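Long-range contacts in geranylgeranyl pyrophosphate synthase (PDB 3LK5), which probably joins allylic and homoallylic isoprenoid diphosphates into longer prenyl diphosphates, using magnesium, as other members of the FPP/GGPP synthase family do: residues G62-P67 with S96-Q101; K215-T220 with I249-Q254. All coordinates share one frame; numbering follows the deposited sequence.

Interaction 1: residues G62-P67 with S96-Q101; sequences GKRIRP and SLEFIQ
Arg64 meets Glu98 at a right angle in the all-helical prenyl synthase fold, where the turn leading into helix 65-78 abuts helix 87-111, the helix that carries the magnesium ligands Asp108 and Asp112. The guanidinium presents its edge, and its plane stands 87° from that of the carboxylate. NH1 of Arg64 donates to OE1 of Glu98 over 3.0 Å, nearly straight, reaching the anti side of the oxygen from 34° out of the carboxylate plane. Arg64 bends at its second torsion to bring this edge round, and NH1 also bonds Val58 O. A glutamate suits this place, since its carboxylate can serve two sites at once: one water links OE1 to Arg64 N, and a second joins OE2 to both N and NH1 of Arg66, so through water it serves backbone N-H groups at the start of the helix. Pro67, which needs no N-H bond, sets its ring across Glu98, while Leu97 CD1 packs 3.9 Å from Arg66 CB. The extended Arg66 stacks its guanidinium on the Gln101 amide, 24° from parallel. Tyr219 binds Gln101 OE1, the same oxygen that sits 3.5 Å above the plane of the Arg66 guanidinium, over its centre.

Interaction 2: residues K215-T220 with I249-Q254; sequences KTAAYT and IGIAFQ
The ring of Phe253 takes Thr216 at its edge: the methyl CG2 lies near the ring plane, 3.7 Å from CD2, while CG2 of Thr220, one turn further along helix 205-231, approaches CE2 obliquely. The other flat group, the Gln254 amide, is met by the other branch of Thr216, the hydroxyl. OG1 donates to Gln254 OE1 at 2.6 Å, with a C=O...O angle of 128° and the donor tilted 31° from the carbonyl plane. Threonine suits this place because its two branches divide the work: CG2 lies anti to the backbone N and meets Phe253 and Gly250 O, while OG1 turns to the amide. Beside them segments 215-220 and 249-254 run at 130° to each other, their axes 7.7 Å apart at closest approach. Gly250, with no side chain, permits this approach, its CA lying 3.7 Å from that of Ala217. Ala217 suits the same close crossing, its small CB resting 3.6 Å from Ile251 N and against Ile251 CG1. Gln254 NE2 bonds Asp258, so the amide accepts from one helix and donates within its own. With both ends engaged, its flip state is defined, and a polar bond ties together two helices otherwise joined here by close van der Waals packing.

Both contacts lie near the centre of the chain, interaction 1 being buried and interaction 2 partly so. They hold different helix pairs, yet helix 205-231, which supplies one side of interaction 2, also touches interaction 1, for example where Ile65 packs on Thr220. Their chemistry follows their places. Where the start of one helix meets the body of another, interaction 1 relies on charge, water and stacked planar groups; in the middle of two helices, interaction 2 relies on small residues, methyl groups and one neutral hydrogen bond. Each also lies near residues that bind magnesium in this protein, though the metal is absent from this chain: Gln101 is about 7 Å from Asp108, and Gln254 about 8 Å from Asp194, between side chains.

Interaction 1: residues G62-P67 with S96-Q101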
# COMPACT_ATOMS: atom_id res chain seq x y z
N GLY A 62 12.81 -12.78 -9.74
CA GLY A 62 11.89 -13.35 -8.78
C GLY A 62 11.77 -14.85 -9.01
O GLY A 62 11.68 -15.29 -10.16
N LYS A 63 11.76 -15.64 -7.94
CA LYS A 63 11.51 -17.08 -8.06
C LYS A 63 10.01 -17.46 -8.23
O LYS A 63 9.68 -18.58 -8.60
CB LYS A 63 12.10 -17.81 -6.84
CG LYS A 63 13.64 -17.73 -6.72
CD LYS A 63 14.38 -18.53 -7.82
CE LYS A 63 14.38 -20.06 -7.60
NZ LYS A 63 15.32 -20.48 -6.50
N ARG A 64 9.12 -16.50 -7.96
CA ARG A 64 7.65 -16.72 -8.07
C ARG A 64 7.13 -17.83 -7.11
O ARG A 64 6.20 -18.56 -7.45
CB ARG A 64 7.23 -17.03 -9.52
CG ARG A 64 7.89 -16.13 -10.62
CD ARG A 64 7.73 -14.62 -10.36
NE ARG A 64 8.18 -13.92 -11.57
CZ ARG A 64 8.26 -12.61 -11.73
NH1 ARG A 64 7.89 -11.78 -10.74
NH2 ARG A 64 8.71 -12.12 -12.88
N ILE A 65 7.78 -17.98 -5.97
CA ILE A 65 7.44 -19.06 -5.02
C ILE A 65 6.02 -18.87 -4.47
O ILE A 65 5.28 -19.84 -4.23
CB ILE A 65 8.49 -19.13 -3.86
CG1 ILE A 65 8.31 -20.42 -3.05
CG2 ILE A 65 8.36 -18.00 -2.91
CD1 ILE A 65 8.22 -21.63 -3.93
N ARG A 66 5.61 -17.60 -4.28
CA ARG A 66 4.29 -17.36 -3.68
C ARG A 66 3.16 -17.70 -4.64
O ARG A 66 2.27 -18.45 -4.26
CB ARG A 66 4.18 -15.93 -3.05
CG ARG A 66 5.17 -15.73 -1.90
CD ARG A 66 5.29 -14.27 -1.43
NE ARG A 66 6.41 -14.18 -0.49
CZ ARG A 66 7.70 -14.13 -0.84
NH1 ARG A 66 8.05 -14.11 -2.12
NH2 ARG A 66 8.63 -14.09 0.10
N PRO A 67 3.20 -17.22 -5.91
CA PRO A 67 2.19 -17.70 -6.87
C PRO A 67 2.27 -19.19 -7.06
O PRO A 67 1.25 -19.85 -7.24
CB PRO A 67 2.60 -17.02 -8.20
CG PRO A 67 3.34 -15.80 -7.80
CD PRO A 67 4.04 -16.16 -6.49
N SER A 96 -0.95 -12.16 -8.73
CA SER A 96 -1.10 -10.86 -8.03
C SER A 96 -0.16 -10.79 -6.81
O SER A 96 0.26 -9.71 -6.38
CB SER A 96 -2.55 -10.61 -7.59
OG SER A 96 -2.86 -11.47 -6.49
N LEU A 97 0.15 -11.95 -6.22
CA LEU A 97 1.11 -12.00 -5.11
C LEU A 97 2.47 -11.40 -5.42
O LEU A 97 3.14 -10.90 -4.52
CB LEU A 97 1.31 -13.45 -4.64
CG LEU A 97 0.02 -14.10 -4.13
CD1 LEU A 97 0.32 -15.53 -3.71
CD2 LEU A 97 -0.56 -13.34 -2.92
N GLU A 98 2.89 -11.45 -6.69
CA GLU A 98 4.15 -10.79 -7.07
C GLU A 98 4.13 -9.28 -6.85
O GLU A 98 5.18 -8.67 -6.60
CB GLU A 98 4.49 -11.07 -8.54
CG GLU A 98 4.86 -12.53 -8.75
CD GLU A 98 6.06 -12.94 -7.84
OE1 GLU A 98 7.15 -12.32 -7.92
OE2 GLU A 98 5.89 -13.81 -6.99
N PHE A 99 2.96 -8.66 -6.99
CA PHE A 99 2.90 -7.21 -6.70
C PHE A 99 3.02 -6.90 -5.22
O PHE A 99 3.61 -5.88 -4.83
CB PHE A 99 1.63 -6.60 -7.30
CG PHE A 99 1.74 -6.29 -8.75
CD1 PHE A 99 2.67 -5.37 -9.21
CD2 PHE A 99 0.86 -6.88 -9.65
CE1 PHE A 99 2.74 -5.03 -10.56
CE2 PHE A 99 0.93 -6.55 -11.00
CZ PHE A 99 1.89 -5.62 -11.45
N ILE A 100 2.47 -7.76 -4.37
CA ILE A 100 2.66 -7.61 -2.93
C ILE A 100 4.14 -7.72 -2.66
O ILE A 100 4.71 -6.89 -1.94
CB ILE A 100 1.91 -8.66 -2.11
CG1 ILE A 100 0.41 -8.54 -2.41
CG2 ILE A 100 2.16 -8.43 -0.57
CD1 ILE A 100 -0.45 -9.51 -1.58
N GLN A 101 4.77 -8.73 -3.25
CA GLN A 101 6.20 -8.93 -3.00
C GLN A 101 7.05 -7.78 -3.54
O GLN A 101 8.08 -7.43 -2.93
CB GLN A 101 6.65 -10.27 -3.60
CG GLN A 101 8.17 -10.54 -3.55
CD GLN A 101 8.72 -10.82 -2.16
OE1 GLN A 101 8.07 -10.61 -1.11
NE2 GLN A 101 9.96 -11.31 -2.15
O HOH W 1 9.29 -13.70 -6.99
O HOH W 2 7.12 -14.95 -4.73

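Interaction 2: residues K215-T220 with I249-Q254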
# COMPACT_ATOMS: atom_id res chain seq x y z
N LYS A 215 6.25 -12.84 9.16
CA LYS A 215 6.87 -12.19 8.02
C LYS A 215 7.24 -13.20 6.92
O LYS A 215 7.18 -12.86 5.74
CB LYS A 215 8.10 -11.39 8.46
CG LYS A 215 8.82 -10.66 7.32
CD LYS A 215 10.08 -9.92 7.81
CE LYS A 215 11.16 -9.98 6.73
NZ LYS A 215 12.27 -9.00 6.92
N THR A 216 7.55 -14.43 7.29
CA THR A 216 7.94 -15.41 6.27
C THR A 216 6.96 -16.53 6.11
O THR A 216 6.50 -16.75 5.00
CB THR A 216 9.35 -16.01 6.52
OG1 THR A 216 10.29 -14.92 6.54
CG2 THR A 216 9.73 -16.98 5.36
N ALA A 217 6.64 -17.28 7.17
CA ALA A 217 5.92 -18.52 6.92
C ALA A 217 4.47 -18.24 6.44
O ALA A 217 3.99 -18.85 5.48
CB ALA A 217 5.88 -19.41 8.15
N ALA A 218 3.77 -17.37 7.15
CA ALA A 218 2.39 -16.99 6.78
C ALA A 218 2.39 -16.39 5.39
O ALA A 218 1.64 -16.78 4.51
CB ALA A 218 1.82 -15.94 7.80
N TYR A 219 3.33 -15.49 5.18
CA TYR A 219 3.35 -14.69 3.97
C TYR A 219 3.75 -15.49 2.73
O TYR A 219 3.19 -15.31 1.65
CB TYR A 219 4.36 -13.55 4.20
CG TYR A 219 4.66 -12.75 2.97
CD1 TYR A 219 3.60 -12.21 2.20
CD2 TYR A 219 5.97 -12.49 2.59
CE1 TYR A 219 3.87 -11.46 1.08
CE2 TYR A 219 6.27 -11.72 1.49
CZ TYR A 219 5.20 -11.21 0.74
OH TYR A 219 5.45 -10.48 -0.39
N THR A 220 4.70 -16.39 2.89
CA THR A 220 5.37 -16.97 1.71
C THR A 220 4.78 -18.30 1.30
O THR A 220 4.77 -18.63 0.10
CB THR A 220 6.90 -17.10 1.98
OG1 THR A 220 7.42 -15.79 2.27
CG2 THR A 220 7.66 -17.76 0.79
N ILE A 249 7.14 -25.64 7.00
CA ILE A 249 8.07 -25.41 5.91
C ILE A 249 8.47 -23.92 5.79
O ILE A 249 9.61 -23.60 5.46
CB ILE A 249 7.51 -26.00 4.55
CG1 ILE A 249 7.15 -27.50 4.71
CG2 ILE A 249 8.53 -25.76 3.39
CD1 ILE A 249 8.32 -28.40 5.37
N GLY A 250 7.53 -23.00 6.04
CA GLY A 250 7.85 -21.57 5.93
C GLY A 250 8.89 -21.13 6.96
O GLY A 250 9.79 -20.31 6.64
N ILE A 251 8.75 -21.63 8.19
CA ILE A 251 9.75 -21.31 9.23
C ILE A 251 11.11 -21.93 8.81
O ILE A 251 12.14 -21.25 8.84
CB ILE A 251 9.33 -21.77 10.65
CG1 ILE A 251 8.14 -20.90 11.16
CG2 ILE A 251 10.52 -21.67 11.67
CD1 ILE A 251 7.39 -21.56 12.29
N ALA A 252 11.10 -23.20 8.40
CA ALA A 252 12.35 -23.85 7.98
C ALA A 252 13.01 -23.11 6.83
O ALA A 252 14.24 -22.99 6.77
CB ALA A 252 12.07 -25.32 7.60
N PHE A 253 12.19 -22.61 5.88
CA PHE A 253 12.73 -21.85 4.77
C PHE A 253 13.46 -20.59 5.25
O PHE A 253 14.55 -20.30 4.76
CB PHE A 253 11.56 -21.48 3.81
CG PHE A 253 11.90 -20.44 2.79
CD1 PHE A 253 12.59 -20.79 1.62
CD2 PHE A 253 11.49 -19.11 2.97
CE1 PHE A 253 12.87 -19.82 0.63
CE2 PHE A 253 11.79 -18.12 1.99
CZ PHE A 253 12.48 -18.49 0.83
N GLN A 254 12.87 -19.84 6.19
CA GLN A 254 13.55 -18.63 6.68
C GLN A 254 14.85 -19.01 7.41
O GLN A 254 15.87 -18.33 7.27
CB GLN A 254 12.70 -17.86 7.67
CG GLN A 254 13.39 -16.51 8.04
CD GLN A 254 13.67 -15.69 6.82
OE1 GLN A 254 12.76 -15.48 6.02
NE2 GLN A 254 14.91 -15.26 6.63